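Local atomic coordinates of macrophage migration inhibitory factor-like protein (Entamoeba histolytica, PDB entry 6CUQ), a protein that belongs to the macrophage migration inhibitory factor family of small alpha/beta proteins and is assembled here from three copies of the same chain. Residues G56-K61 with N101-F106; I68-I73 with D85-L90. All blocks are in the same frame, centred on the assembly; numbering follows the deposited sequence.

Contact 1 (G56-K61 with N101-F106)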
ATOM      1  N   GLY B  56      -0.971   6.907  12.601  1.00 70.41           N
ATOM      2  CA  GLY B  56      -0.399   5.607  12.880  1.00 72.12           C
ATOM      3  C   GLY B  56      -0.283   5.288  14.356  1.00 62.01           C
ATOM      4  O   GLY B  56      -0.197   6.165  15.213  1.00 61.54           O
ATOM      5  N   GLY B  57      -0.194   3.994  14.622  1.00 64.82           N
ATOM      6  CA  GLY B  57      -0.053   3.525  15.983  1.00 72.27           C
ATOM      7  C   GLY B  57       0.800   2.281  16.041  1.00 72.41           C
ATOM      8  O   GLY B  57       0.946   1.543  15.061  1.00 69.37           O
ATOM      9  N   PHE B  58       1.351   2.051  17.225  1.00 81.47           N
ATOM     10  CA  PHE B  58       2.184   0.887  17.458  1.00 84.69           C
ATOM     11  C   PHE B  58       1.973   0.448  18.893  1.00 79.55           C
ATOM     12  O   PHE B  58       2.037   1.276  19.803  1.00 83.12           O
ATOM     13  CB  PHE B  58       3.654   1.218  17.201  1.00 85.18           C
ATOM     14  CG  PHE B  58       4.385   0.141  16.507  1.00 81.35           C
ATOM     15  CD1 PHE B  58       4.534   0.164  15.136  1.00 80.58           C
ATOM     16  CD2 PHE B  58       4.920  -0.914  17.220  1.00 86.31           C
ATOM     17  CE1 PHE B  58       5.219  -0.841  14.489  1.00 75.89           C
ATOM     18  CE2 PHE B  58       5.606  -1.927  16.574  1.00 86.41           C
ATOM     19  CZ  PHE B  58       5.751  -1.892  15.208  1.00 69.43           C
ATOM     20  N   GLY B  59       1.724  -0.844  19.087  1.00 81.85           N
ATOM     21  CA  GLY B  59       1.527  -1.354  20.428  1.00 85.29           C
ATOM     22  C   GLY B  59       0.349  -0.755  21.165  1.00 94.33           C
ATOM     23  O   GLY B  59       0.426  -0.536  22.380  1.00105.86           O
ATOM     24  N   GLY B  60      -0.750  -0.495  20.459  1.00 90.27           N
ATOM     25  CA  GLY B  60      -1.930   0.090  21.057  1.00 84.40           C
ATOM     26  C   GLY B  60      -1.849   1.579  21.311  1.00 93.75           C
ATOM     27  O   GLY B  60      -2.878   2.190  21.625  1.00103.77           O
ATOM     28  N   LYS B  61      -0.685   2.199  21.127  1.00 89.53           N
ATOM     29  CA  LYS B  61      -0.494   3.620  21.383  1.00 80.73           C
ATOM     30  C   LYS B  61      -0.364   4.382  20.071  1.00 77.28           C
ATOM     31  O   LYS B  61       0.117   3.843  19.068  1.00 79.20           O
ATOM     32  CB  LYS B  61       0.750   3.869  22.242  1.00 85.48           C
ATOM     33  CG  LYS B  61       0.616   3.403  23.695  1.00 92.66           C
ATOM     34  CD  LYS B  61       1.942   3.545  24.438  1.00103.03           C
ATOM     35  CE  LYS B  61       2.090   2.474  25.521  1.00112.86           C
ATOM     36  NZ  LYS B  61       3.356   1.700  25.339  1.00116.40           N
ATOM     37  N   ASN B 101       9.109   1.186  16.202  1.00 65.14           N
ATOM     38  CA  ASN B 101       7.820   1.619  15.678  1.00 60.83           C
ATOM     39  C   ASN B 101       7.816   1.648  14.149  1.00 68.98           C
ATOM     40  O   ASN B 101       7.065   2.404  13.532  1.00 75.20           O
ATOM     41  CB  ASN B 101       7.447   2.988  16.247  1.00 60.20           C
ATOM     42  CG  ASN B 101       7.259   2.960  17.740  1.00 76.22           C
ATOM     43  OD1 ASN B 101       6.854   1.943  18.309  1.00 82.20           O
ATOM     44  ND2 ASN B 101       7.546   4.077  18.392  1.00 81.21           N
ATOM     45  N   ILE B 102       8.659   0.829  13.524  1.00 65.07           N
ATOM     46  CA  ILE B 102       8.726   0.708  12.073  1.00 68.30           C
ATOM     47  C   ILE B 102       8.619  -0.762  11.699  1.00 74.92           C
ATOM     48  O   ILE B 102       9.401  -1.585  12.185  1.00 74.23           O
ATOM     49  CB  ILE B 102      10.031   1.302  11.508  1.00 68.08           C
ATOM     50  CG1 ILE B 102      10.149   2.780  11.874  1.00 64.21           C
ATOM     51  CG2 ILE B 102      10.131   1.037  10.007  1.00 59.54           C
ATOM     52  CD1 ILE B 102      11.467   3.397  11.529  1.00 71.34           C
ATOM     53  N   TYR B 103       7.664  -1.092  10.835  1.00 71.60           N
ATOM     54  CA  TYR B 103       7.588  -2.414  10.231  1.00 67.15           C
ATOM     55  C   TYR B 103       7.942  -2.322   8.750  1.00 72.16           C
ATOM     56  O   TYR B 103       7.658  -1.323   8.080  1.00 73.61           O
ATOM     57  CB  TYR B 103       6.195  -3.026  10.374  1.00 61.62           C
ATOM     58  CG  TYR B 103       5.928  -3.719  11.682  1.00 76.72           C
ATOM     59  CD1 TYR B 103       6.962  -4.131  12.500  1.00 81.01           C
ATOM     60  CD2 TYR B 103       4.626  -3.965  12.093  1.00 76.11           C
ATOM     61  CE1 TYR B 103       6.705  -4.769  13.696  1.00 86.21           C
ATOM     62  CE2 TYR B 103       4.360  -4.588  13.278  1.00 82.18           C
ATOM     63  CZ  TYR B 103       5.396  -4.994  14.085  1.00 89.89           C
ATOM     64  OH  TYR B 103       5.099  -5.631  15.279  1.00 82.03           O
ATOM     65  N   LEU B 104       8.575  -3.372   8.246  1.00 74.10           N
ATOM     66  CA  LEU B 104       8.902  -3.467   6.834  1.00 73.62           C
ATOM     67  C   LEU B 104       8.423  -4.800   6.279  1.00 83.13           C
ATOM     68  O   LEU B 104       8.326  -5.801   7.004  1.00 90.38           O
ATOM     69  CB  LEU B 104      10.397  -3.330   6.600  1.00 70.03           C
ATOM     70  CG  LEU B 104      11.047  -2.015   7.011  1.00 68.01           C
ATOM     71  CD1 LEU B 104      11.619  -2.117   8.429  1.00 62.03           C
ATOM     72  CD2 LEU B 104      12.135  -1.650   5.997  1.00 66.85           C
ATOM     73  N   ASN B 105       8.135  -4.793   4.979  1.00 70.68           N
ATOM     74  CA  ASN B 105       7.743  -5.977   4.227  1.00 71.66           C
ATOM     75  C   ASN B 105       8.567  -6.057   2.950  1.00 72.54           C
ATOM     76  O   ASN B 105       8.833  -5.037   2.302  1.00 74.72           O
ATOM     77  CB  ASN B 105       6.248  -5.948   3.891  1.00 75.89           C
ATOM     78  CG  ASN B 105       5.403  -6.657   4.937  1.00 86.97           C
ATOM     79  OD1 ASN B 105       4.225  -6.945   4.711  1.00 88.39           O
ATOM     80  ND2 ASN B 105       6.007  -6.951   6.088  1.00 82.38           N
ATOM     81  N   PHE B 106       8.958  -7.272   2.587  1.00 76.69           N
ATOM     82  CA  PHE B 106       9.756  -7.524   1.399  1.00 82.15           C
ATOM     83  C   PHE B 106       9.037  -8.535   0.525  1.00 84.98           C
ATOM     84  O   PHE B 106       8.625  -9.597   1.002  1.00 89.19           O
ATOM     85  CB  PHE B 106      11.152  -8.022   1.770  1.00 85.73           C
ATOM     86  CG  PHE B 106      11.870  -7.110   2.705  1.00 87.91           C
ATOM     87  CD1 PHE B 106      12.591  -6.033   2.219  1.00 82.53           C
ATOM     88  CD2 PHE B 106      11.787  -7.296   4.074  1.00 89.18           C
ATOM     89  CE1 PHE B 106      13.245  -5.175   3.081  1.00 78.96           C
ATOM     90  CE2 PHE B 106      12.431  -6.442   4.942  1.00 85.85           C
ATOM     91  CZ  PHE B 106      13.162  -5.376   4.442  1.00 84.93           C
TER
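Phe58 ends the first strand of a small beta hairpin, where its turn begins, and pushes its ring against Asn101 and Tyr103, at the beginning of strand 102-108, an outer strand of the chain's four-stranded mixed sheet in this MIF-family fold. The hairpin reverses through a type I' turn from Phe58 to Lys61, with Gly59 and Gly60 in the two central positions, both at positive phi. Backbone bonds close it in both directions: Phe58 N to Lys61 O at 2.9 Å and Lys61 N to Phe58 O at 3.2 Å.

Across the contact there is no hydrogen bond; the two segments meet through aromatic and CH-pi contacts. In the CH-pi contact, Asn101 CA stands over one face of the Phe58 ring, 3.7 Å from its centroid and only 14° off the normal, so a backbone carbon lies almost squarely on the ring. Phe58 and Tyr103 make the aromatic pair, an edge-to-face arrangement with centroids 4.6 Å apart and planes tilted by 61°. The Phe58 side chain lies well off a staggered setting (chi1 -140°), and with the ring turned this way its far corner reaches Tyr103.

The polar end of Tyr103 belongs to the subunit interface: its OH hydrogen-bonds Tyr46 O of the second subunit, and its ring meets Trp114 of that subunit edge-to-face. A strand of the second subunit also pairs antiparallel with residues of both segments, Gly56 to Phe58 and Tyr103 to Asn105, carrying the sheet across the interface. The Phe58-Tyr103 pair therefore lies where hairpin, outer strand and neighbouring subunit converge. Its tightest point is Phe58 CZ, which rests over the Tyr103 face toward the phenol end, 3.3 Å from Tyr103 CZ.

Contact 2 (I68-I73 with D85-L90)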
ATOM      1  N   ILE B  68       6.935   0.184   5.748  1.00 64.51           N
ATOM      2  CA  ILE B  68       7.748   0.355   4.542  1.00 62.23           C
ATOM      3  C   ILE B  68       7.583  -0.903   3.699  1.00 64.48           C
ATOM      4  O   ILE B  68       7.999  -1.994   4.106  1.00 65.49           O
ATOM      5  CB  ILE B  68       9.224   0.616   4.871  1.00 54.78           C
ATOM      6  CG1 ILE B  68       9.343   1.804   5.832  1.00 57.40           C
ATOM      7  CG2 ILE B  68       9.999   0.907   3.594  1.00 67.32           C
ATOM      8  CD1 ILE B  68      10.754   2.076   6.327  1.00 55.38           C
ATOM      9  N   ASP B  69       6.966  -0.754   2.532  1.00 62.41           N
ATOM     10  CA  ASP B  69       6.632  -1.873   1.654  1.00 68.19           C
ATOM     11  C   ASP B  69       7.661  -1.898   0.525  1.00 66.49           C
ATOM     12  O   ASP B  69       7.588  -1.093  -0.407  1.00 65.19           O
ATOM     13  CB  ASP B  69       5.215  -1.696   1.118  1.00 67.67           C
ATOM     14  CG  ASP B  69       4.565  -2.994   0.725  1.00 80.91           C
ATOM     15  OD1 ASP B  69       5.235  -4.055   0.738  1.00 97.04           O
ATOM     16  OD2 ASP B  69       3.374  -2.939   0.358  1.00 84.64           O
ATOM     17  N   ILE B  70       8.614  -2.829   0.600  1.00 69.26           N
ATOM     18  CA  ILE B  70       9.676  -2.961  -0.397  1.00 65.15           C
ATOM     19  C   ILE B  70       9.302  -4.067  -1.372  1.00 70.20           C
ATOM     20  O   ILE B  70       9.018  -5.203  -0.965  1.00 74.59           O
ATOM     21  CB  ILE B  70      11.033  -3.276   0.252  1.00 72.06           C
ATOM     22  CG1 ILE B  70      11.364  -2.285   1.371  1.00 68.30           C
ATOM     23  CG2 ILE B  70      12.135  -3.354  -0.825  1.00 74.23           C
ATOM     24  CD1 ILE B  70      11.739  -0.941   0.882  1.00 71.41           C
ATOM     25  N   LYS B  71       9.346  -3.752  -2.660  1.00 73.08           N
ATOM     26  CA  LYS B  71       8.965  -4.692  -3.703  1.00 79.59           C
ATOM     27  C   LYS B  71       9.945  -4.591  -4.863  1.00 73.93           C
ATOM     28  O   LYS B  71      10.466  -3.508  -5.150  1.00 71.94           O
ATOM     29  CB  LYS B  71       7.521  -4.442  -4.169  1.00 78.16           C
ATOM     30  CG  LYS B  71       6.462  -4.826  -3.123  1.00 73.89           C
ATOM     31  CD  LYS B  71       5.073  -4.593  -3.664  1.00 75.94           C
ATOM     32  CE  LYS B  71       4.140  -5.721  -3.292  1.00 89.36           C
ATOM     33  NZ  LYS B  71       2.876  -5.666  -4.075  1.00 97.54           N
ATOM     34  N   SER B  72      10.234  -5.732  -5.492  1.00 70.64           N
ATOM     35  CA  SER B  72      11.155  -5.756  -6.621  1.00 76.21           C
ATOM     36  C   SER B  72      10.982  -7.055  -7.391  1.00 81.04           C
ATOM     37  O   SER B  72      10.296  -7.978  -6.947  1.00 88.04           O
ATOM     38  CB  SER B  72      12.605  -5.624  -6.164  1.00 79.69           C
ATOM     39  OG  SER B  72      12.977  -6.761  -5.421  1.00 79.74           O
ATOM     40  N   ILE B  73      11.631  -7.117  -8.552  1.00 82.81           N
ATOM     41  CA  ILE B  73      11.677  -8.357  -9.354  1.00 83.23           C
ATOM     42  C   ILE B  73      12.935  -9.097  -8.912  1.00 91.80           C
ATOM     43  O   ILE B  73      13.987  -9.050  -9.552  1.00107.76           O
ATOM     44  CB  ILE B  73      11.650  -8.073 -10.859  1.00 85.21           C
ATOM     45  CG1 ILE B  73      10.466  -7.179 -11.226  1.00 88.63           C
ATOM     46  CG2 ILE B  73      11.582  -9.366 -11.661  1.00 83.38           C
ATOM     47  CD1 ILE B  73      10.377  -6.917 -12.733  1.00 92.05           C
ATOM     48  N   ASP B  85      18.038  -2.058   8.364  1.00 83.50           N
ATOM     49  CA  ASP B  85      18.901  -1.169   9.134  1.00 88.16           C
ATOM     50  C   ASP B  85      18.981   0.227   8.513  1.00 89.23           C
ATOM     51  O   ASP B  85      18.887   1.235   9.227  1.00 85.93           O
ATOM     52  CB  ASP B  85      20.294  -1.793   9.266  1.00 90.99           C
ATOM     53  CG  ASP B  85      21.257  -0.905  10.026  1.00101.75           C
ATOM     54  OD1 ASP B  85      22.306  -0.519   9.463  1.00106.51           O
ATOM     55  OD2 ASP B  85      20.947  -0.563  11.183  1.00110.14           O
ATOM     56  N   ARG B  86      19.108   0.314   7.185  1.00 84.72           N
ATOM     57  CA  ARG B  86      19.278   1.621   6.552  1.00 77.37           C
ATOM     58  C   ARG B  86      17.989   2.440   6.585  1.00 76.41           C
ATOM     59  O   ARG B  86      18.032   3.659   6.791  1.00 74.33           O
ATOM     60  CB  ARG B  86      19.810   1.448   5.129  1.00 81.90           C
ATOM     61  CG  ARG B  86      21.212   0.870   5.131  1.00 83.72           C
ATOM     62  CD  ARG B  86      22.020   1.266   3.930  1.00 89.32           C
ATOM     63  NE  ARG B  86      22.332   2.689   3.914  1.00 97.47           N
ATOM     64  CZ  ARG B  86      22.763   3.333   2.834  1.00 95.02           C
ATOM     65  NH1 ARG B  86      22.922   2.670   1.700  1.00 84.27           N
ATOM     66  NH2 ARG B  86      23.020   4.633   2.885  1.00101.47           N
ATOM     67  N   TYR B  87      16.840   1.808   6.342  1.00 74.43           N
ATOM     68  CA  TYR B  87      15.572   2.537   6.405  1.00 65.35           C
ATOM     69  C   TYR B  87      15.253   2.993   7.827  1.00 65.75           C
ATOM     70  O   TYR B  87      14.695   4.081   8.023  1.00 57.92           O
ATOM     71  CB  TYR B  87      14.433   1.679   5.866  1.00 61.12           C
ATOM     72  CG  TYR B  87      14.304   1.738   4.368  1.00 64.98           C
ATOM     73  CD1 TYR B  87      13.874   2.900   3.750  1.00 58.44           C
ATOM     74  CD2 TYR B  87      14.603   0.635   3.573  1.00 66.92           C
ATOM     75  CE1 TYR B  87      13.743   2.971   2.384  1.00 62.90           C
ATOM     76  CE2 TYR B  87      14.478   0.692   2.200  1.00 66.07           C
ATOM     77  CZ  TYR B  87      14.051   1.868   1.613  1.00 71.23           C
ATOM     78  OH  TYR B  87      13.915   1.957   0.254  1.00 69.21           O
ATOM     79  N   CYS B  88      15.538   2.150   8.824  1.00 63.14           N
ATOM     80  CA  CYS B  88      15.274   2.553  10.202  1.00 74.71           C
ATOM     81  C   CYS B  88      16.188   3.699  10.616  1.00 80.84           C
ATOM     82  O   CYS B  88      15.755   4.625  11.314  1.00 80.14           O
ATOM     83  CB  CYS B  88      15.420   1.353  11.144  1.00 78.08           C
ATOM     84  SG  CYS B  88      14.050   0.168  11.014  1.00 75.69           S
ATOM     85  N   LYS B  89      17.444   3.677  10.160  1.00 82.33           N
ATOM     86  CA  LYS B  89      18.341   4.793  10.446  1.00 75.79           C
ATOM     87  C   LYS B  89      17.881   6.050   9.726  1.00 70.27           C
ATOM     88  O   LYS B  89      17.977   7.155  10.277  1.00 70.50           O
ATOM     89  CB  LYS B  89      19.776   4.436  10.061  1.00 74.92           C
ATOM     90  N   LEU B  90      17.336   5.896   8.520  1.00 68.36           N
ATOM     91  CA  LEU B  90      16.850   7.043   7.760  1.00 70.26           C
ATOM     92  C   LEU B  90      15.634   7.697   8.423  1.00 73.46           C
ATOM     93  O   LEU B  90      15.608   8.920   8.613  1.00 67.18           O
ATOM     94  CB  LEU B  90      16.532   6.621   6.321  1.00 58.12           C
ATOM     95  CG  LEU B  90      15.849   7.755   5.557  1.00 55.94           C
ATOM     96  CD1 LEU B  90      16.811   8.918   5.529  1.00 51.24           C
ATOM     97  CD2 LEU B  90      15.369   7.369   4.144  1.00 54.30           C
TER
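Tyr87 reaches down from helix 80-95 onto Ile68 and Ile70 of strand 66-72, inside a beta-alpha-beta unit in which that helix connects strand 66-72 to the parallel strand 102-108. The backbones come nearest at Ile68 CA and Tyr87 CA, 8.3 Å apart, and side chains alone bridge the gap.

The tyrosine is in contact along its whole length. At the root, Tyr87 CB meets the delta methyl of Ile68, with CB to CD1 at 3.7 Å. The extended isoleucine chain (chi2 175°) carries that methyl up toward the helix. The same Ile68 CD1 is still 4.1 Å from Tyr87 CG as the ring begins. Over the ring's centre the other branch of Ile68 takes over: CG2 stands 4.3 Å above the plane, so one isoleucine serves both the stem and a face of the tyrosine. Farther out, the ring passes to Ile70, whose CD1 comes within 3.5 Å of Tyr87 CE2. Here the chain is folded rather than extended (chi2 -73°).

Ala12 and Ile14 of strand 11-16 and Leu36 of helix 22-40 also touch Tyr87. Both helices thus meet the same side of the sheet at this tyrosine. Strand alternation sends Asp69 and Lys71 to the other side, where Lys71 NZ hydrogen-bonds Asn105 OD1 of the third subunit.

The ring ends in a buried hydroxyl, which does not go without a polar partner: Tyr87 OH is hydrogen-bonded to Ser32 OG on helix 22-40, a link from one helix to the other. Methyl and hydroxyl are close neighbours at this tip, with Ile70 CD1 lying 3.7 Å from Tyr87 OH.

The centres of contacts 1 and 2 lie about 14 Å apart; each takes one segment from the same sheet, 101-106 and 68-73, whose parent strands 102-108 and 66-72 are parallel neighbours. Backbone bonds probably join them directly: Tyr103 O to Ile68 N at 2.9 Å and Asn105 O to Ile70 N at 2.8 Å. Along the chain the order is 56-61, 68-73, 85-90, 101-106, so contact 2 is nested within the loop that contact 1 closes. Contact 2 sits near the chain's centre, between sheet and helix 80-95; contact 1 lies farther out, and both reach the second subunit. One pair of strands thus ties the core of the chain to its trimer interface.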